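Local coordinates for protein glutathione S-transferase (Burkholderia xenovorans, PDB 2GDR) that probably conjugates glutathione to electrophilic substrates as a homodimeric transferase and reductively dechlorinates metabolites of polychlorinated biphenyls, at residues Q95-F100 / G134-Q139; Y157-L162 / A180-V185; A124-L129 / Y167-L172; Y5-C10 / L27-L32. One frame throughout, in Å; residues are numbered along the deposited sequence.

Contact 1: Q95-F100 / G134-Q139; sequences QQWLNF and GQVARQ. With GSH (glutathione), chain H.
Trp97 and Phe100 on one side, and Gln135, Val136 and Gln139 on the other, fill an unusually wide spacing: the axes of the two segments come no closer than 13.3 Å, yet the long side chains still meet. Both segments belong to the all-helical C-terminal half of the glutathione S-transferase fold. Helix 89-106 and helix 119-142 run roughly antiparallel here, at 145° between their directions. Phe100 leaves its helix with CG anti to the backbone N, which carries the ring straight out toward the second helix. Val136 CG2 comes to 3.6 Å from Phe100 CE2, while the Gln135 amide meets the same ring obliquely, its OE1 3.6 Å from Phe100 CE1. Ring and amide planes are steeply inclined, 70° apart, so this is no flat stack. Trp97 works from one turn earlier. The far end of its indole touches the aliphatic part of Gln139, with CG 3.8 Å from Trp97 CZ2, and the same indole places CZ3 3.8 Å above the plane of the Phe100 ring, offset toward its rim. Leu158 of helix 153-164 also packs on Val136.

Asn99 faces the other way, into the dimer interface and the glutathione held mainly by the second subunit. Its ND2 also bonds Glu65 of that subunit. Toward the ligand the geometry is poorer: Asn99 ND2 gives a weak hydrogen bond, 2.9 Å long and bent to 121°, to O12 of the gamma-glutamyl carboxylate.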
# COMPACT_ATOMS: atom_id res chain seq x y z
N GLN A 95 -3.50 7.01 -5.85
CA GLN A 95 -3.40 5.67 -5.29
C GLN A 95 -1.99 5.12 -5.47
O GLN A 95 -1.51 4.33 -4.65
CB GLN A 95 -4.43 4.76 -5.96
CG GLN A 95 -5.86 5.26 -5.76
CD GLN A 95 -6.90 4.49 -6.55
OE1 GLN A 95 -6.60 3.90 -7.58
NE2 GLN A 95 -8.14 4.51 -6.07
N GLN A 96 -1.33 5.56 -6.53
CA GLN A 96 0.04 5.15 -6.80
C GLN A 96 0.92 5.73 -5.70
O GLN A 96 1.71 5.02 -5.10
CB GLN A 96 0.49 5.69 -8.15
CG GLN A 96 1.96 5.40 -8.44
CD GLN A 96 2.48 6.24 -9.58
OE1 GLN A 96 3.36 7.09 -9.39
NE2 GLN A 96 1.95 6.01 -10.78
N TRP A 97 0.77 7.02 -5.42
CA TRP A 97 1.56 7.66 -4.39
C TRP A 97 1.24 7.14 -3.00
O TRP A 97 2.13 6.88 -2.20
CB TRP A 97 1.36 9.18 -4.44
CG TRP A 97 2.27 9.79 -5.44
CD1 TRP A 97 1.94 10.34 -6.65
CD2 TRP A 97 3.70 9.81 -5.37
NE1 TRP A 97 3.08 10.69 -7.34
CE2 TRP A 97 4.17 10.37 -6.58
CE3 TRP A 97 4.64 9.40 -4.41
CZ2 TRP A 97 5.54 10.53 -6.85
CZ3 TRP A 97 5.99 9.56 -4.67
CH2 TRP A 97 6.43 10.12 -5.89
N LEU A 98 -0.05 6.97 -2.70
CA LEU A 98 -0.43 6.46 -1.39
C LEU A 98 0.24 5.11 -1.12
O LEU A 98 0.76 4.89 -0.02
CB LEU A 98 -1.96 6.34 -1.29
CG LEU A 98 -2.74 7.66 -1.18
CD1 LEU A 98 -4.24 7.38 -1.16
CD2 LEU A 98 -2.34 8.39 0.10
N ASN A 99 0.26 4.22 -2.10
CA ASN A 99 0.89 2.91 -1.90
C ASN A 99 2.40 3.07 -1.73
O ASN A 99 3.02 2.39 -0.91
CB ASN A 99 0.64 1.98 -3.09
CG ASN A 99 0.97 0.53 -2.77
OD1 ASN A 99 0.33 -0.08 -1.91
ND2 ASN A 99 1.96 -0.02 -3.45
N PHE A 100 2.98 3.95 -2.53
CA PHE A 100 4.41 4.21 -2.47
C PHE A 100 4.78 4.62 -1.04
O PHE A 100 5.71 4.07 -0.44
CB PHE A 100 4.79 5.33 -3.44
CG PHE A 100 6.24 5.72 -3.39
CD1 PHE A 100 7.15 5.18 -4.29
CD2 PHE A 100 6.70 6.61 -2.42
CE1 PHE A 100 8.50 5.53 -4.24
CE2 PHE A 100 8.05 6.95 -2.35
CZ PHE A 100 8.95 6.41 -3.26
N GLY A 134 15.06 10.54 -1.75
CA GLY A 134 15.63 11.38 -2.79
C GLY A 134 14.68 11.45 -3.96
O GLY A 134 14.56 12.48 -4.60
N GLN A 135 13.98 10.36 -4.23
CA GLN A 135 13.03 10.32 -5.34
C GLN A 135 11.86 11.26 -5.06
O GLN A 135 11.39 11.98 -5.95
CB GLN A 135 12.50 8.90 -5.52
CG GLN A 135 11.68 8.73 -6.78
CD GLN A 135 10.85 7.46 -6.76
OE1 GLN A 135 11.31 6.40 -6.34
NE2 GLN A 135 9.61 7.57 -7.23
N VAL A 136 11.40 11.22 -3.81
CA VAL A 136 10.30 12.07 -3.37
C VAL A 136 10.78 13.52 -3.42
O VAL A 136 10.09 14.39 -3.94
CB VAL A 136 9.87 11.69 -1.94
CG1 VAL A 136 8.79 12.63 -1.46
CG2 VAL A 136 9.36 10.27 -1.93
N ALA A 137 11.97 13.76 -2.89
CA ALA A 137 12.54 15.10 -2.87
C ALA A 137 12.56 15.73 -4.27
O ALA A 137 12.25 16.91 -4.43
CB ALA A 137 13.94 15.05 -2.29
N ARG A 138 12.93 14.95 -5.29
CA ARG A 138 12.98 15.46 -6.66
C ARG A 138 11.59 15.72 -7.20
O ARG A 138 11.39 16.61 -8.03
CB ARG A 138 13.71 14.49 -7.58
CG ARG A 138 15.21 14.40 -7.33
CD ARG A 138 15.92 13.72 -8.50
NE ARG A 138 15.42 12.37 -8.74
CZ ARG A 138 15.59 11.34 -7.90
NH1 ARG A 138 16.25 11.51 -6.77
NH2 ARG A 138 15.08 10.15 -8.20
N GLN A 139 10.62 14.93 -6.74
CA GLN A 139 9.24 15.08 -7.18
C GLN A 139 8.71 16.39 -6.61
O GLN A 139 7.83 17.03 -7.20
CB GLN A 139 8.40 13.90 -6.67
CG GLN A 139 6.90 14.05 -6.89
CD GLN A 139 6.49 13.82 -8.33
OE1 GLN A 139 5.54 14.44 -8.82
NE2 GLN A 139 7.19 12.93 -9.01
N1 GSH H . 5.77 -1.03 -4.06
CA1 GSH H . 5.81 -1.82 -5.31
C1 GSH H . 4.39 -2.14 -5.74
O11 GSH H . 4.14 -2.37 -6.89
O12 GSH H . 3.42 -2.16 -4.82
CB1 GSH H . 6.59 -3.12 -5.07
CG1 GSH H . 7.15 -3.66 -6.39
CD1 GSH H . 8.31 -4.62 -6.19
OE1 GSH H . 8.83 -4.75 -5.08
N2 GSH H . 8.78 -5.31 -7.26
CA2 GSH H . 9.93 -6.23 -7.17
C2 GSH H . 11.07 -5.61 -7.91
O2 GSH H . 10.95 -5.38 -9.11
CB2 GSH H . 9.62 -7.59 -7.82
SG2 GSH H . 8.07 -8.26 -7.18
N3 GSH H . 12.20 -5.30 -7.23
CA3 GSH H . 13.36 -4.67 -7.91
C3 GSH H . 14.34 -5.75 -8.34
O31 GSH H . 14.09 -7.05 -8.11
O32 GSH H . 15.36 -5.43 -8.90

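Contact 2: Y157-L162 / A180-V185; sequences YLFVVL and AFQGRV
Apolar packing does most of the work between Phe181 and the Leu158-Leu162 side of helix 153-164. Leu162 CD1 lies 3.5 Å from Phe181 CD2, the two side chains meeting at about a right angle, and Leu158 CG approaches the same ring at CE2 from one turn earlier, at 3.9 Å. Phe181 gets there because its CG is anti to the backbone N (chi1 172°), which brings the ring into reach of both leucines. Val185 CG2, from the same helix, sits 3.4 Å above the plane of the Phe181 ring, offset toward the rim. The other methyl of Val185 serves Phe159: CG1 presses to 3.3 Å from Phe159 CG, a tight fit in which the two side chains slide past each other in opposite directions.

Aromatic edges meeting backbone atoms form the second group. The rim of Phe181 points at the helix backbone, CE2 being 3.7 Å from Phe159 N and close to its plane. Reciprocally, the edge of the Phe159 ring faces a carbonyl of the other helix, CE1 to Gln182 O at 3.4 Å.

The segment axes come within 10.0 Å at 116° between directions. Helix 119-142 covers Leu158 and Phe181 through Leu140. Tyr157 leaves its helix away from this contact; it touches glutathione, and its OH is hydrogen-bonded to His106. The crossing joins two helices of the all-helical C-terminal domain of the glutathione S-transferase fold, in its buried interior.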
# COMPACT_ATOMS: atom_id res chain seq x y z
N TYR A 157 -0.33 12.19 3.98
CA TYR A 157 0.29 10.94 4.41
C TYR A 157 1.81 11.13 4.42
O TYR A 157 2.46 10.85 5.42
CB TYR A 157 -0.09 9.82 3.45
CG TYR A 157 0.33 8.43 3.89
CD1 TYR A 157 0.80 8.20 5.19
CD2 TYR A 157 0.20 7.33 3.04
CE1 TYR A 157 1.12 6.91 5.62
CE2 TYR A 157 0.51 6.04 3.46
CZ TYR A 157 0.97 5.84 4.76
OH TYR A 157 1.26 4.56 5.19
N LEU A 158 2.36 11.61 3.31
CA LEU A 158 3.80 11.84 3.20
C LEU A 158 4.27 12.77 4.29
O LEU A 158 5.26 12.51 4.97
CB LEU A 158 4.14 12.45 1.83
CG LEU A 158 5.63 12.79 1.61
CD1 LEU A 158 6.49 11.56 1.86
CD2 LEU A 158 5.82 13.30 0.19
N PHE A 159 3.57 13.89 4.45
CA PHE A 159 3.92 14.85 5.48
C PHE A 159 4.13 14.15 6.82
O PHE A 159 5.10 14.43 7.53
CB PHE A 159 2.82 15.90 5.64
CG PHE A 159 2.99 16.76 6.86
CD1 PHE A 159 3.87 17.84 6.86
CD2 PHE A 159 2.28 16.48 8.03
CE1 PHE A 159 4.05 18.61 8.00
CE2 PHE A 159 2.45 17.25 9.18
CZ PHE A 159 3.34 18.32 9.16
N VAL A 160 3.22 13.25 7.17
CA VAL A 160 3.30 12.52 8.43
C VAL A 160 4.55 11.64 8.52
O VAL A 160 5.28 11.69 9.51
CB VAL A 160 2.01 11.66 8.65
CG1 VAL A 160 2.14 10.82 9.91
CG2 VAL A 160 0.79 12.56 8.78
N VAL A 161 4.82 10.84 7.48
CA VAL A 161 5.99 9.97 7.49
C VAL A 161 7.28 10.79 7.62
O VAL A 161 8.23 10.40 8.31
CB VAL A 161 6.03 9.09 6.20
CG1 VAL A 161 7.32 8.28 6.15
CG2 VAL A 161 4.82 8.15 6.16
N LEU A 162 7.31 11.95 6.96
CA LEU A 162 8.48 12.82 7.02
C LEU A 162 8.71 13.33 8.44
O LEU A 162 9.80 13.77 8.78
CB LEU A 162 8.30 14.01 6.06
CG LEU A 162 8.29 13.68 4.57
CD1 LEU A 162 8.05 14.94 3.76
CD2 LEU A 162 9.62 13.04 4.18
N ALA A 180 10.84 22.31 2.42
CA ALA A 180 9.91 23.31 1.91
C ALA A 180 8.50 22.72 1.92
O ALA A 180 7.52 23.43 2.16
CB ALA A 180 10.30 23.73 0.50
N PHE A 181 8.41 21.42 1.65
CA PHE A 181 7.14 20.69 1.64
C PHE A 181 6.58 20.61 3.06
O PHE A 181 5.41 20.90 3.30
CB PHE A 181 7.36 19.28 1.09
CG PHE A 181 6.16 18.39 1.22
CD1 PHE A 181 5.08 18.52 0.35
CD2 PHE A 181 6.10 17.42 2.22
CE1 PHE A 181 3.96 17.70 0.48
CE2 PHE A 181 4.99 16.60 2.35
CZ PHE A 181 3.91 16.74 1.48
N GLN A 182 7.43 20.20 4.00
CA GLN A 182 7.02 20.09 5.40
C GLN A 182 6.48 21.40 5.96
O GLN A 182 5.48 21.41 6.67
CB GLN A 182 8.20 19.66 6.25
CG GLN A 182 8.13 18.24 6.73
CD GLN A 182 9.40 17.82 7.43
OE1 GLN A 182 9.47 16.76 8.04
NE2 GLN A 182 10.44 18.66 7.32
N GLY A 183 7.15 22.50 5.64
CA GLY A 183 6.71 23.79 6.12
C GLY A 183 5.42 24.19 5.44
O GLY A 183 4.61 24.93 5.99
N ARG A 184 5.23 23.68 4.23
CA ARG A 184 4.06 23.98 3.42
C ARG A 184 2.81 23.22 3.88
O ARG A 184 1.71 23.78 3.88
CB ARG A 184 4.37 23.66 1.96
CG ARG A 184 3.29 24.00 0.95
CD ARG A 184 3.90 23.92 -0.44
NE ARG A 184 4.88 22.83 -0.49
CZ ARG A 184 6.05 22.90 -1.11
NH1 ARG A 184 6.41 24.01 -1.75
NH2 ARG A 184 6.89 21.86 -1.07
N VAL A 185 2.98 21.96 4.25
CA VAL A 185 1.85 21.16 4.72
C VAL A 185 1.61 21.46 6.20
O VAL A 185 0.46 21.62 6.63
CB VAL A 185 2.10 19.65 4.50
CG1 VAL A 185 1.02 18.83 5.18
CG2 VAL A 185 2.10 19.34 3.01

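Contact 3: A124-L129 / Y167-L172; sequences AVRQSL and YVNIDL
The loop joining helices 153-164 and 176-185 of the C-terminal helical domain is tied to helix 119-142 by Arg126, whose guanidinium holds the backbone carbonyl of Val168. Both terminal nitrogens share that one oxygen. Arg126 NH2 makes the strong bond, 2.7 Å to Val168 O and nearly straight at 161°, with the oxygen almost in the guanidinium plane. The second, from Arg126 NH1 to the same Val168 O, is weak at 3.2 Å. The arginine spans the distance because its chain is extended from CG to NE, and the pair of bonds probably restricts rotation of the flat group about its last torsion.

Next to the polar link is an apolar one. Ile170 passes CG1 beside the guanidinium, 3.8 Å from Arg126 NH1, and extends further (chi2 -178°) to put CD1 3.7 Å from Leu129 CD1, where the two side chains cross at about a right angle. Between Val168 and Ile170 the chain turns at Asn169, which has a left-handed backbone conformation.

Leu112 of helix 110-113 packs on Arg126, Val168 and Ile170 alike, and Leu172 leads the loop on to Leu178 and Gln182 of helix 176-185.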
# COMPACT_ATOMS: atom_id res chain seq x y z
N ALA A 124 20.18 -1.43 6.48
CA ALA A 124 19.75 -1.90 5.17
C ALA A 124 18.51 -1.15 4.70
O ALA A 124 18.20 -1.13 3.51
CB ALA A 124 19.47 -3.40 5.22
N VAL A 125 17.81 -0.54 5.65
CA VAL A 125 16.59 0.21 5.35
C VAL A 125 16.87 1.71 5.25
O VAL A 125 16.22 2.42 4.48
CB VAL A 125 15.51 -0.05 6.42
CG1 VAL A 125 15.90 0.60 7.74
CG2 VAL A 125 14.18 0.45 5.93
N ARG A 126 17.82 2.21 6.03
CA ARG A 126 18.18 3.62 6.00
C ARG A 126 18.71 3.94 4.60
O ARG A 126 18.41 4.99 4.04
CB ARG A 126 19.25 3.91 7.04
CG ARG A 126 18.73 3.93 8.46
CD ARG A 126 19.86 3.95 9.49
NE ARG A 126 19.35 4.20 10.83
CZ ARG A 126 18.82 5.36 11.23
NH1 ARG A 126 18.73 6.38 10.37
NH2 ARG A 126 18.39 5.50 12.47
N GLN A 127 19.49 3.02 4.05
CA GLN A 127 20.05 3.17 2.72
C GLN A 127 18.90 3.33 1.73
O GLN A 127 18.89 4.25 0.91
CB GLN A 127 20.88 1.92 2.37
CG GLN A 127 20.96 1.58 0.89
CD GLN A 127 21.85 2.54 0.11
OE1 GLN A 127 21.61 3.76 0.09
NE2 GLN A 127 22.87 1.99 -0.54
N SER A 128 17.93 2.43 1.84
CA SER A 128 16.75 2.42 0.99
C SER A 128 16.00 3.74 1.16
O SER A 128 15.69 4.42 0.18
CB SER A 128 15.82 1.27 1.39
OG SER A 128 16.55 0.08 1.57
N LEU A 129 15.71 4.08 2.41
CA LEU A 129 15.01 5.31 2.71
C LEU A 129 15.72 6.50 2.10
O LEU A 129 15.09 7.49 1.73
CB LEU A 129 14.88 5.49 4.23
CG LEU A 129 13.64 4.84 4.83
CD1 LEU A 129 13.67 4.96 6.35
CD2 LEU A 129 12.40 5.53 4.24
N TYR A 167 12.89 11.67 14.65
CA TYR A 167 12.89 10.69 15.74
C TYR A 167 13.89 9.55 15.51
O TYR A 167 14.40 8.96 16.46
CB TYR A 167 11.50 10.07 15.92
CG TYR A 167 10.40 11.06 16.21
CD1 TYR A 167 10.10 12.09 15.32
CD2 TYR A 167 9.63 10.95 17.38
CE1 TYR A 167 9.05 12.98 15.57
CE2 TYR A 167 8.58 11.84 17.64
CZ TYR A 167 8.30 12.86 16.73
OH TYR A 167 7.25 13.72 16.98
N VAL A 168 14.15 9.25 14.24
CA VAL A 168 15.06 8.16 13.89
C VAL A 168 16.39 8.67 13.35
O VAL A 168 17.14 7.92 12.72
CB VAL A 168 14.41 7.19 12.87
CG1 VAL A 168 13.16 6.56 13.47
CG2 VAL A 168 14.07 7.92 11.58
N ASN A 169 16.69 9.94 13.59
CA ASN A 169 17.94 10.56 13.16
C ASN A 169 18.13 10.67 11.66
O ASN A 169 19.27 10.63 11.17
CB ASN A 169 19.14 9.80 13.75
CG ASN A 169 19.08 9.67 15.26
OD1 ASN A 169 18.92 10.67 15.97
ND2 ASN A 169 19.21 8.44 15.76
N ILE A 170 17.04 10.79 10.91
CA ILE A 170 17.15 10.92 9.47
C ILE A 170 17.18 12.40 9.14
O ILE A 170 16.27 13.15 9.50
CB ILE A 170 15.99 10.23 8.73
CG1 ILE A 170 16.13 8.71 8.90
CG2 ILE A 170 16.00 10.61 7.25
CD1 ILE A 170 15.08 7.89 8.18
N ASP A 171 18.24 12.82 8.46
CA ASP A 171 18.41 14.21 8.08
C ASP A 171 17.67 14.48 6.78
O ASP A 171 17.75 13.69 5.83
CB ASP A 171 19.90 14.52 7.92
CG ASP A 171 20.20 16.01 7.85
OD1 ASP A 171 21.38 16.36 7.65
OD2 ASP A 171 19.26 16.82 8.00
N LEU A 172 16.93 15.58 6.73
CA LEU A 172 16.19 15.95 5.54
C LEU A 172 16.81 17.18 4.88
O LEU A 172 16.35 17.63 3.83
CB LEU A 172 14.72 16.19 5.88
CG LEU A 172 13.97 14.96 6.40
CD1 LEU A 172 12.53 15.33 6.71
CD2 LEU A 172 14.02 13.84 5.37

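Contact 4: Y5-C10 / L27-L32; sequences YSPGAC and LVQVDL. With GSH (glutathione), chain G.
Tyr5 O is gripped by two groups of residues 27-32: Val30 N donates a hydrogen bond of 2.9 Å to it, and Gln29 CA makes a CH...O contact with the same Tyr5 O at 3.2 Å. The companion bond, Tyr5 N to Val28 O, is 2.8 Å long. Together they make the parallel bridge between Tyr5 and Gln29, with which strands 2-5 and 26-29 join.

On the face that Tyr5 and Gln29 share, the tyrosine ring lies alongside Leu27 to Gln29. Its chi1 of 83° puts CG between the backbone N and the carbonyl carbon, and this brings Tyr5 CE2 to 3.6 Å from Leu27 CB and Tyr5 CZ to 3.7 Å from Gln29 CG. The outer part of the Gln29 chain goes on to Pro7, which crosses it at about a right angle.

Past the bridge both segments continue as loop and line the glutathione pocket. A type II turn from Ser6 to Ala9, with Gly8 at positive phi, brings Cys10 to glutathione, its SG 3.2 Å from SG2 of the ligand. From the other segment Leu32 CD2 lies 3.5 Å from O2 of glutathione, while its CD1 rests on Ser6.

This is the beta-alpha-beta opening of the thioredoxin-like N-terminal domain: helix 12-21 connects the two parallel strands, 26-29 is an outer strand of the sheet, and Trp164 of helix 153-164 bonds Gly8 O from the helical domain.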
# COMPACT_ATOMS: atom_id res chain seq x y z
N TYR A 5 -6.75 5.68 17.21
CA TYR A 5 -5.44 6.22 16.94
C TYR A 5 -4.49 6.17 18.12
O TYR A 5 -4.87 5.91 19.26
CB TYR A 5 -5.59 7.68 16.53
CG TYR A 5 -5.68 8.58 17.75
CD1 TYR A 5 -4.61 9.40 18.11
CD2 TYR A 5 -6.80 8.55 18.58
CE1 TYR A 5 -4.65 10.16 19.27
CE2 TYR A 5 -6.84 9.31 19.75
CZ TYR A 5 -5.76 10.11 20.08
OH TYR A 5 -5.79 10.88 21.22
N SER A 6 -3.25 6.49 17.81
CA SER A 6 -2.19 6.56 18.78
C SER A 6 -1.41 7.84 18.44
O SER A 6 -1.06 8.07 17.28
CB SER A 6 -1.30 5.33 18.66
OG SER A 6 -0.38 5.29 19.74
N PRO A 7 -1.16 8.70 19.44
CA PRO A 7 -0.43 9.96 19.23
C PRO A 7 0.90 9.82 18.49
O PRO A 7 1.78 9.07 18.90
CB PRO A 7 -0.23 10.46 20.66
CG PRO A 7 -1.45 9.99 21.35
CD PRO A 7 -1.57 8.57 20.85
N GLY A 8 1.04 10.53 17.38
CA GLY A 8 2.28 10.48 16.61
C GLY A 8 2.45 9.35 15.61
O GLY A 8 3.39 9.39 14.81
N ALA A 9 1.56 8.36 15.63
CA ALA A 9 1.67 7.23 14.71
C ALA A 9 1.16 7.61 13.33
O ALA A 9 0.84 8.77 13.08
CB ALA A 9 0.89 6.02 15.25
N CYS A 10 1.11 6.63 12.44
CA CYS A 10 0.65 6.87 11.08
C CYS A 10 -0.80 7.29 11.08
O CYS A 10 -1.29 7.82 10.09
CB CYS A 10 0.80 5.61 10.24
SG CYS A 10 -0.14 4.22 10.90
N LEU A 27 -11.91 11.02 18.19
CA LEU A 27 -10.64 10.33 18.33
C LEU A 27 -10.68 9.35 19.49
O LEU A 27 -10.98 9.73 20.63
CB LEU A 27 -9.52 11.34 18.56
CG LEU A 27 -9.27 12.28 17.38
CD1 LEU A 27 -8.19 13.28 17.75
CD2 LEU A 27 -8.87 11.46 16.17
N VAL A 28 -10.40 8.08 19.19
CA VAL A 28 -10.40 7.03 20.21
C VAL A 28 -8.99 6.47 20.32
O VAL A 28 -8.51 5.75 19.44
CB VAL A 28 -11.40 5.89 19.86
CG1 VAL A 28 -11.46 4.88 20.99
CG2 VAL A 28 -12.79 6.47 19.60
N GLN A 29 -8.32 6.82 21.41
CA GLN A 29 -6.95 6.38 21.66
C GLN A 29 -6.87 4.88 21.98
O GLN A 29 -7.61 4.36 22.82
CB GLN A 29 -6.35 7.18 22.82
CG GLN A 29 -4.91 7.59 22.58
CD GLN A 29 -4.25 8.18 23.81
OE1 GLN A 29 -4.70 9.20 24.35
NE2 GLN A 29 -3.18 7.55 24.26
N VAL A 30 -5.98 4.19 21.28
CA VAL A 30 -5.79 2.77 21.51
C VAL A 30 -4.45 2.62 22.21
O VAL A 30 -3.49 3.32 21.88
CB VAL A 30 -5.78 1.96 20.20
CG1 VAL A 30 -5.45 0.50 20.49
CG2 VAL A 30 -7.13 2.07 19.51
N ASP A 31 -4.39 1.73 23.19
CA ASP A 31 -3.14 1.50 23.90
C ASP A 31 -2.40 0.42 23.14
O ASP A 31 -2.71 -0.76 23.28
CB ASP A 31 -3.43 1.05 25.34
CG ASP A 31 -2.21 1.11 26.23
OD1 ASP A 31 -1.27 0.32 26.02
OD2 ASP A 31 -2.19 1.97 27.14
N LEU A 32 -1.45 0.82 22.31
CA LEU A 32 -0.69 -0.15 21.52
C LEU A 32 0.04 -1.09 22.44
O LEU A 32 0.37 -2.21 22.07
CB LEU A 32 0.29 0.57 20.59
CG LEU A 32 -0.35 1.39 19.46
CD1 LEU A 32 0.74 1.97 18.56
CD2 LEU A 32 -1.30 0.50 18.65
N1 GSH G . -0.44 -1.32 6.77
CA1 GSH G . -0.93 -0.47 7.87
C1 GSH G . -1.41 0.85 7.31
O11 GSH G . -0.82 1.37 6.22
O12 GSH G . -2.32 1.45 7.85
CB1 GSH G . 0.19 -0.24 8.89
CG1 GSH G . -0.36 0.36 10.19
CD1 GSH G . 0.71 0.52 11.26
OE1 GSH G . 1.87 0.16 11.06
N2 GSH G . 0.36 1.06 12.45
CA2 GSH G . 1.31 1.23 13.56
C2 GSH G . 0.85 0.35 14.70
O2 GSH G . -0.12 0.67 15.36
CB2 GSH G . 1.34 2.70 14.00
SG2 GSH G . 2.33 3.65 12.81
N3 GSH G . 1.49 -0.82 14.94
CA3 GSH G . 1.03 -1.75 15.99
C3 GSH G . 1.92 -1.64 17.19
O31 GSH G . 1.67 -2.29 18.19
O32 GSH G . 3.00 -0.82 17.17

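How the contacts relate
Contact 4 comes first along the chain, in the thioredoxin-like half; contacts 1, 2 and 3 follow in the helical half. Contact 1 closes before contact 2 opens, whereas the segments of contact 3 alternate with those of both. Helix 119-142 is shared by contacts 1 and 3. Contacts 1 and 2, with centres about 12 Å apart, touch through Val136 and Leu158; contact 3 lies about 16 Å from each, centre to centre, and meets contact 2 where Leu172 packs on Gln182. Contact 4, its centre about 20 Å from that of contact 2, reaches it through Ala9 and Val160. Contact 4 thus meets the helical domain beside the glutathione site, while contact 1 borders the second subunit's glutathione.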